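PDB 3JST: putative pterin-4-alpha-carbinolamine dehydratase from Brucella melitensis, which probably catalyses the dehydration of 4a-hydroxytetrahydrobiopterin to dihydrobiopterin, releasing water, in the recycling of the pterin cofactor. Local coordinates for residues R27-R32 with D70-T75. Sequence-based numbering, arbitrary orientation.
With EDO (1,2-ethanediol), chain C.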
loop_
_atom_site.group_PDB
_atom_site.type_symbol
_atom_site.label_atom_id
_atom_site.label_comp_id
_atom_site.label_asym_id
_atom_site.label_seq_id
_atom_site.Cartn_x
_atom_site.Cartn_y
_atom_site.Cartn_z
ATOM N N ARG A 27 -5.442 -13.831 0.089
ATOM C CA ARG A 27 -4.642 -13.232 1.163
ATOM C C ARG A 27 -5.334 -12.030 1.782
ATOM O O ARG A 27 -6.016 -11.273 1.096
ATOM C CB ARG A 27 -3.269 -12.806 0.630
ATOM C CG ARG A 27 -2.376 -13.947 0.145
ATOM C CD ARG A 27 -1.909 -14.850 1.293
ATOM N NE ARG A 27 -1.257 -14.092 2.362
ATOM C CZ ARG A 27 0.019 -13.702 2.368
ATOM N NH1 ARG A 27 0.836 -13.990 1.356
ATOM N NH2 ARG A 27 0.483 -13.005 3.401
ATOM N N GLU A 28 -5.155 -11.861 3.088
ATOM C CA GLU A 28 -5.656 -10.682 3.795
ATOM C C GLU A 28 -4.645 -9.550 3.627
ATOM O O GLU A 28 -3.881 -9.224 4.539
ATOM C CB GLU A 28 -5.899 -10.993 5.274
ATOM C CG GLU A 28 -6.890 -12.122 5.517
ATOM C CD GLU A 28 -8.261 -11.843 4.933
ATOM O OE1 GLU A 28 -8.748 -10.697 5.057
ATOM O OE2 GLU A 28 -8.855 -12.776 4.353
ATOM N N ALA A 29 -4.649 -8.973 2.432
ATOM C CA ALA A 29 -3.701 -7.937 2.057
ATOM C C ALA A 29 -4.214 -7.214 0.814
ATOM O O ALA A 29 -5.060 -7.743 0.079
ATOM C CB ALA A 29 -2.316 -8.554 1.796
ATOM N N ILE A 30 -3.713 -6.005 0.584
ATOM C CA ILE A 30 -4.067 -5.249 -0.620
ATOM C C ILE A 30 -2.817 -4.926 -1.424
ATOM O O ILE A 30 -1.712 -4.867 -0.874
ATOM C CB ILE A 30 -4.859 -3.958 -0.292
ATOM C CG1 ILE A 30 -4.034 -2.997 0.577
ATOM C CG2 ILE A 30 -6.177 -4.317 0.398
ATOM C CD1 ILE A 30 -4.721 -1.652 0.844
ATOM N N THR A 31 -2.990 -4.725 -2.726
ATOM C CA THR A 31 -1.854 -4.573 -3.615
ATOM C C THR A 31 -2.131 -3.629 -4.785
ATOM O O THR A 31 -3.260 -3.523 -5.266
ATOM C CB THR A 31 -1.374 -5.959 -4.142
ATOM O OG1 THR A 31 -0.105 -5.818 -4.798
ATOM C CG2 THR A 31 -2.396 -6.578 -5.103
ATOM N N ARG A 32 -1.086 -2.917 -5.198
ATOM C CA ARG A 32 -1.085 -2.170 -6.445
ATOM C C ARG A 32 0.286 -2.297 -7.112
ATOM O O ARG A 32 1.322 -2.320 -6.435
ATOM C CB ARG A 32 -1.407 -0.690 -6.214
ATOM C CG ARG A 32 -1.375 0.131 -7.507
ATOM C CD ARG A 32 -1.909 1.544 -7.350
ATOM N NE ARG A 32 -1.853 2.246 -8.633
ATOM C CZ ARG A 32 -1.994 3.560 -8.806
ATOM N NH1 ARG A 32 -1.918 4.067 -10.034
ATOM N NH2 ARG A 32 -2.212 4.373 -7.775
ATOM N N ASP A 70 5.853 -2.934 -7.285
ATOM C CA ASP A 70 4.696 -3.694 -6.827
ATOM C C ASP A 70 4.652 -3.642 -5.312
ATOM O O ASP A 70 5.626 -3.997 -4.657
ATOM C CB ASP A 70 4.790 -5.154 -7.280
ATOM C CG ASP A 70 4.922 -5.289 -8.781
ATOM O OD1 ASP A 70 4.270 -4.517 -9.508
ATOM O OD2 ASP A 70 5.693 -6.161 -9.229
ATOM N N VAL A 71 3.515 -3.214 -4.767
ATOM C CA VAL A 71 3.350 -3.049 -3.327
ATOM C C VAL A 71 2.235 -3.949 -2.798
ATOM O O VAL A 71 1.149 -4.002 -3.380
ATOM C CB VAL A 71 3.003 -1.586 -2.975
ATOM C CG1 VAL A 71 2.922 -1.399 -1.462
ATOM C CG2 VAL A 71 4.023 -0.629 -3.587
ATOM N N THR A 72 2.524 -4.656 -1.705
ATOM C CA THR A 72 1.525 -5.399 -0.939
ATOM C C THR A 72 1.519 -4.894 0.505
ATOM O O THR A 72 2.579 -4.756 1.129
ATOM C CB THR A 72 1.819 -6.913 -0.937
ATOM O OG1 THR A 72 1.748 -7.415 -2.276
ATOM C CG2 THR A 72 0.817 -7.668 -0.065
ATOM N N LEU A 73 0.326 -4.624 1.030
ATOM C CA LEU A 73 0.166 -4.084 2.377
ATOM C C LEU A 73 -0.735 -4.972 3.227
ATOM O O LEU A 73 -1.832 -5.341 2.809
ATOM C CB LEU A 73 -0.427 -2.674 2.322
ATOM C CG LEU A 73 0.328 -1.612 1.514
ATOM C CD1 LEU A 73 -0.492 -0.328 1.442
ATOM C CD2 LEU A 73 1.714 -1.342 2.090
ATOM N N ALA A 74 -0.245 -5.309 4.417
ATOM C CA ALA A 74 -1.031 -5.952 5.466
ATOM C C ALA A 74 -0.400 -5.564 6.803
ATOM O O ALA A 74 0.750 -5.123 6.840
ATOM C CB ALA A 74 -1.029 -7.468 5.297
ATOM N N THR A 75 -1.152 -5.728 7.887
ATOM C CA THR A 75 -0.697 -5.363 9.225
ATOM C C THR A 75 -0.412 -6.634 10.010
ATOM O O THR A 75 -1.329 -7.369 10.367
ATOM C CB THR A 75 -1.754 -4.518 9.955
ATOM O OG1 THR A 75 -2.071 -3.371 9.159
ATOM C CG2 THR A 75 -1.249 -4.066 11.335
HETATM C C1 EDO C . 5.070 -7.867 -2.725
HETATM O O1 EDO C . 5.860 -8.878 -3.359
HETATM C C2 EDO C . 4.778 -6.747 -3.707
HETATM O O2 EDO C . 3.516 -6.978 -4.335
#
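Ile30 and Arg32 pair with Leu73 and Val71 as hydrogen-bonded antiparallel partners. They join the two inner strands, 30-35 and 68-73, of the four-stranded antiparallel sheet of the pterin carbinolamine dehydratase fold. Each pair has two backbone bonds. Ile30 N donates to Leu73 O at 3.0 Å, and Leu73 N returns a bond to Ile30 O. Arg32 N reaches Val71 O, and Val71 N bonds Arg32 O at 2.9 Å. CA-H...O contacts lie between these bonds, such as Thr72 CA to Ile30 O at 3.3 Å.

Ile30 and Leu73 pack on the helix-facing side of the sheet. Ile30 CG1 packs obliquely against Leu73 CB at 4.0 Å. Met11 and Leu15 of helix 8-16 touch Ile30, while Met88 and Ala89 of helix 83-96 touch Leu73. On the side of Thr31 and Thr72, beyond the strand ends, Ala29 CB meets Ala74 CB at 3.9 Å. Glu28 centres an inverse gamma turn there.

Arg32, on the face of Ile30 and Leu73, extends away from strand 68-73, and Arg32 NH2 hydrogen-bonds Asn93 OD1. The threonines Thr31 and Thr72 project from the other face. They form the non-hydrogen-bonded pair between the two bonded ones. Thr72 OG1 shares a hydrogen bond of 2.7 Å with O2 of an ethanediol, probably from the crystallisation liquor. The other branch of Thr72, CG2, lies against Ala29 CB. Thr31 has OG1 anti to its N (chi1 -169°), which turns the hydroxyl toward strand 68-73. Val71 O therefore accepts two bonds: Arg32 N in the carbonyl plane, and Thr31 OG1 at 2.6 Å, 42° out of that plane.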